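Local coordinates for protein 303aa long hypothetical esterase (Sulfolobus tokodaii, PDB 3AIN) that probably hydrolyses carboxylic ester bonds as a thermostable carboxylesterase of the hormone-sensitive-lipase-like family with an alpha/beta hydrolase fold, at residues I65-I70 / N76-V81. The protein carries 1 engineered substitution. Residues are numbered along the deposited sequence; the frame is centred on the assembly and turned at random.
Sequences IEDITI and NIKARV
Ile68 and Ala79 face each other in the middle of an antiparallel beta hairpin, strands 64-71 and 76-83. The hairpin opens the mixed sheet of the alpha/beta hydrolase fold, and strand 64-71 is its outermost member on this side. Three hydrogen-bonded pairs, Glu66 with Val81, Ile68 with Ala79 and Ile70 with Ile77, join the backbones by two bonds each. Ile77 N lies 2.7 Å from Ile70 O.

The side chains of these pairs lie on one face of the sheet, where the apolar packing is close. Ala79 CB sits between two isoleucines, 3.9 Å from Ile68 CG1 and 4.0 Å from Ile70 CD1. Ile68 CG1 stands between its own backbone N and carbonyl carbon (chi1 66°), and CD1 continues to Val81 CG2 at 3.8 Å. Helix 139-153 covers part of this face: Trp150 touches Ile68 and Ile70. Strand 123-127 adds Ile125 beside Ala79 and Val81.

The other face is more open and polar. Thr69 is exposed on this side, and its CG2 lies 3.6 Å from Asn76 CB at the start of strand 76-83. The extended Lys78 chain brings NZ to 3.6 Å from Asp67 OD2, a salt bridge.

Arg80 holds the same carboxylate more firmly. Its chain bends at chi3 (-69°), which turns the guanidinium side-on to Asp67. Ile65 CG2 packs against the aliphatic part, 3.5 Å from Arg80 CG. Glu107 and Asp110 also form salt bridges with Arg80, so its positive charge is probably balanced by three acids. The carboxylate and guanidinium planes are only 12° apart, and both oxygens use syn lone pairs: Arg80 NE reaches Asp67 OD1 at 2.7 Å, and Arg80 NH2 binds Asp67 OD2.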
ATOM      1  N   ILE A  65     -19.393  14.462  14.624  1.00 20.77           N
ATOM      2  CA  ILE A  65     -20.164  14.225  13.402  1.00 18.38           C
ATOM      3  C   ILE A  65     -21.306  15.226  13.262  1.00 23.47           C
ATOM      4  O   ILE A  65     -22.057  15.472  14.217  1.00 23.21           O
ATOM      5  CB  ILE A  65     -20.725  12.790  13.379  1.00 19.24           C
ATOM      6  CG1 ILE A  65     -19.575  11.782  13.471  1.00 20.97           C
ATOM      7  CG2 ILE A  65     -21.542  12.546  12.097  1.00 24.13           C
ATOM      8  CD1 ILE A  65     -20.013  10.350  13.784  1.00 22.80           C
ATOM      9  N   GLU A  66     -21.530  15.673  12.030  1.00 19.64           N
ATOM     10  CA  GLU A  66     -22.659  16.548  11.713  1.00 22.09           C
ATOM     11  C   GLU A  66     -23.336  16.048  10.435  1.00 21.34           C
ATOM     12  O   GLU A  66     -22.662  15.844   9.430  1.00 21.09           O
ATOM     13  CB  GLU A  66     -22.120  17.961  11.459  1.00 26.54           C
ATOM     14  CG  GLU A  66     -22.999  19.061  11.955  1.00 42.47           C
ATOM     15  CD  GLU A  66     -22.366  20.411  11.740  1.00 53.17           C
ATOM     16  OE1 GLU A  66     -21.110  20.472  11.689  1.00 52.18           O
ATOM     17  OE2 GLU A  66     -23.123  21.367  11.457  1.00 58.16           O
ATOM     18  N   ASP A  67     -24.664  16.022  10.419  1.00 18.78           N
ATOM     19  CA  ASP A  67     -25.392  15.783   9.177  1.00 18.73           C
ATOM     20  C   ASP A  67     -25.795  17.116   8.557  1.00 20.90           C
ATOM     21  O   ASP A  67     -26.295  18.003   9.251  1.00 20.91           O
ATOM     22  CB  ASP A  67     -26.622  14.916   9.423  1.00 22.14           C
ATOM     23  CG  ASP A  67     -26.277  13.438   9.541  1.00 27.46           C
ATOM     24  OD1 ASP A  67     -25.124  13.101   9.233  1.00 26.58           O
ATOM     25  OD2 ASP A  67     -27.187  12.608   9.731  1.00 29.89           O
ATOM     26  N   ILE A  68     -25.457  17.307   7.287  1.00 17.24           N
ATOM     27  CA  ILE A  68     -25.748  18.578   6.616  1.00 16.46           C
ATOM     28  C   ILE A  68     -26.558  18.331   5.338  1.00 19.74           C
ATOM     29  O   ILE A  68     -26.750  17.188   4.916  1.00 17.55           O
ATOM     30  CB  ILE A  68     -24.469  19.365   6.230  1.00 13.46           C
ATOM     31  CG1 ILE A  68     -23.672  18.602   5.175  1.00 13.46           C
ATOM     32  CG2 ILE A  68     -23.627  19.721   7.463  1.00 16.15           C
ATOM     33  CD1 ILE A  68     -22.501  19.393   4.579  1.00 14.94           C
ATOM     34  N   THR A  69     -27.165  19.397   4.830  1.00 17.23           N
ATOM     35  CA  THR A  69     -27.834  19.349   3.526  1.00 17.52           C
ATOM     36  C   THR A  69     -27.148  20.310   2.559  1.00 19.21           C
ATOM     37  O   THR A  69     -26.926  21.501   2.871  1.00 20.14           O
ATOM     38  CB  THR A  69     -29.323  19.760   3.650  1.00 19.62           C
ATOM     39  OG1 THR A  69     -30.002  18.839   4.522  1.00 24.06           O
ATOM     40  CG2 THR A  69     -29.996  19.717   2.287  1.00 21.49           C
ATOM     41  N   ILE A  70     -26.705  19.767   1.428  1.00 17.76           N
ATOM     42  CA  ILE A  70     -26.016  20.556   0.421  1.00 16.86           C
ATOM     43  C   ILE A  70     -26.993  20.906  -0.700  1.00 18.04           C
ATOM     44  O   ILE A  70     -27.758  20.052  -1.154  1.00 17.07           O
ATOM     45  CB  ILE A  70     -24.822  19.762  -0.191  1.00 14.78           C
ATOM     46  CG1 ILE A  70     -23.727  19.562   0.864  1.00 17.25           C
ATOM     47  CG2 ILE A  70     -24.258  20.492  -1.422  1.00 15.95           C
ATOM     48  CD1 ILE A  70     -22.606  18.628   0.376  1.00 18.05           C
ATOM     49  N   ASN A  76     -31.686  18.538  -3.040  1.00 18.33           N
ATOM     50  CA  ASN A  76     -30.940  18.820  -1.829  1.00 17.75           C
ATOM     51  C   ASN A  76     -30.238  17.523  -1.422  1.00 15.96           C
ATOM     52  O   ASN A  76     -30.868  16.479  -1.317  1.00 18.13           O
ATOM     53  CB  ASN A  76     -31.897  19.270  -0.712  1.00 20.63           C
ATOM     54  CG  ASN A  76     -32.425  20.677  -0.932  1.00 26.40           C
ATOM     55  OD1 ASN A  76     -31.707  21.552  -1.409  1.00 31.30           O
ATOM     56  ND2 ASN A  76     -33.664  20.916  -0.521  1.00 38.63           N
ATOM     57  N   ILE A  77     -28.925  17.598  -1.259  1.00 15.46           N
ATOM     58  CA  ILE A  77     -28.090  16.392  -1.157  1.00 13.37           C
ATOM     59  C   ILE A  77     -27.683  16.240   0.307  1.00 14.38           C
ATOM     60  O   ILE A  77     -26.957  17.070   0.836  1.00 16.20           O
ATOM     61  CB  ILE A  77     -26.827  16.576  -2.002  1.00 15.02           C
ATOM     62  CG1 ILE A  77     -27.223  16.829  -3.461  1.00 15.22           C
ATOM     63  CG2 ILE A  77     -25.873  15.366  -1.870  1.00 14.15           C
ATOM     64  CD1 ILE A  77     -26.131  17.514  -4.244  1.00 13.23           C
ATOM     65  N   LYS A  78     -28.125  15.166   0.942  1.00 13.83           N
ATOM     66  CA  LYS A  78     -27.685  14.889   2.323  1.00 15.35           C
ATOM     67  C   LYS A  78     -26.187  14.559   2.326  1.00 18.03           C
ATOM     68  O   LYS A  78     -25.692  13.864   1.437  1.00 15.94           O
ATOM     69  CB  LYS A  78     -28.475  13.729   2.918  1.00 16.91           C
ATOM     70  CG  LYS A  78     -28.235  13.553   4.422  1.00 27.31           C
ATOM     71  CD  LYS A  78     -29.173  12.508   5.042  1.00 32.98           C
ATOM     72  CE  LYS A  78     -28.596  12.009   6.363  1.00 38.81           C
ATOM     73  NZ  LYS A  78     -29.650  11.604   7.323  1.00 44.91           N
ATOM     74  N   ALA A  79     -25.470  15.006   3.344  1.00 14.52           N
ATOM     75  CA  ALA A  79     -24.097  14.549   3.523  1.00 12.77           C
ATOM     76  C   ALA A  79     -23.759  14.457   4.993  1.00 16.14           C
ATOM     77  O   ALA A  79     -24.390  15.117   5.833  1.00 16.14           O
ATOM     78  CB  ALA A  79     -23.121  15.483   2.823  1.00 13.03           C
ATOM     79  N   ARG A  80     -22.853  13.544   5.321  1.00 14.99           N
ATOM     80  CA  ARG A  80     -22.435  13.396   6.710  1.00 14.64           C
ATOM     81  C   ARG A  80     -20.984  13.816   6.858  1.00 15.77           C
ATOM     82  O   ARG A  80     -20.107  13.409   6.071  1.00 12.29           O
ATOM     83  CB  ARG A  80     -22.639  11.970   7.226  1.00 12.85           C
ATOM     84  CG  ARG A  80     -22.208  11.819   8.697  1.00 14.14           C
ATOM     85  CD  ARG A  80     -22.704  10.550   9.351  1.00 18.68           C
ATOM     86  NE  ARG A  80     -24.158  10.605   9.528  1.00 15.36           N
ATOM     87  CZ  ARG A  80     -24.954   9.546   9.603  1.00 20.86           C
ATOM     88  NH1 ARG A  80     -24.440   8.316   9.626  1.00 16.66           N
ATOM     89  NH2 ARG A  80     -26.275   9.720   9.595  1.00 18.55           N
ATOM     90  N   VAL A  81     -20.748  14.751   7.772  1.00 14.37           N
ATOM     91  CA  VAL A  81     -19.429  15.332   7.936  1.00 13.40           C
ATOM     92  C   VAL A  81     -18.766  14.718   9.165  1.00 15.53           C
ATOM     93  O   VAL A  81     -19.339  14.726  10.259  1.00 16.07           O
ATOM     94  CB  VAL A  81     -19.530  16.852   8.169  1.00 13.49           C
ATOM     95  CG1 VAL A  81     -18.133  17.463   8.341  1.00 16.17           C
ATOM     96  CG2 VAL A  81     -20.317  17.517   7.024  1.00 16.97           C
TER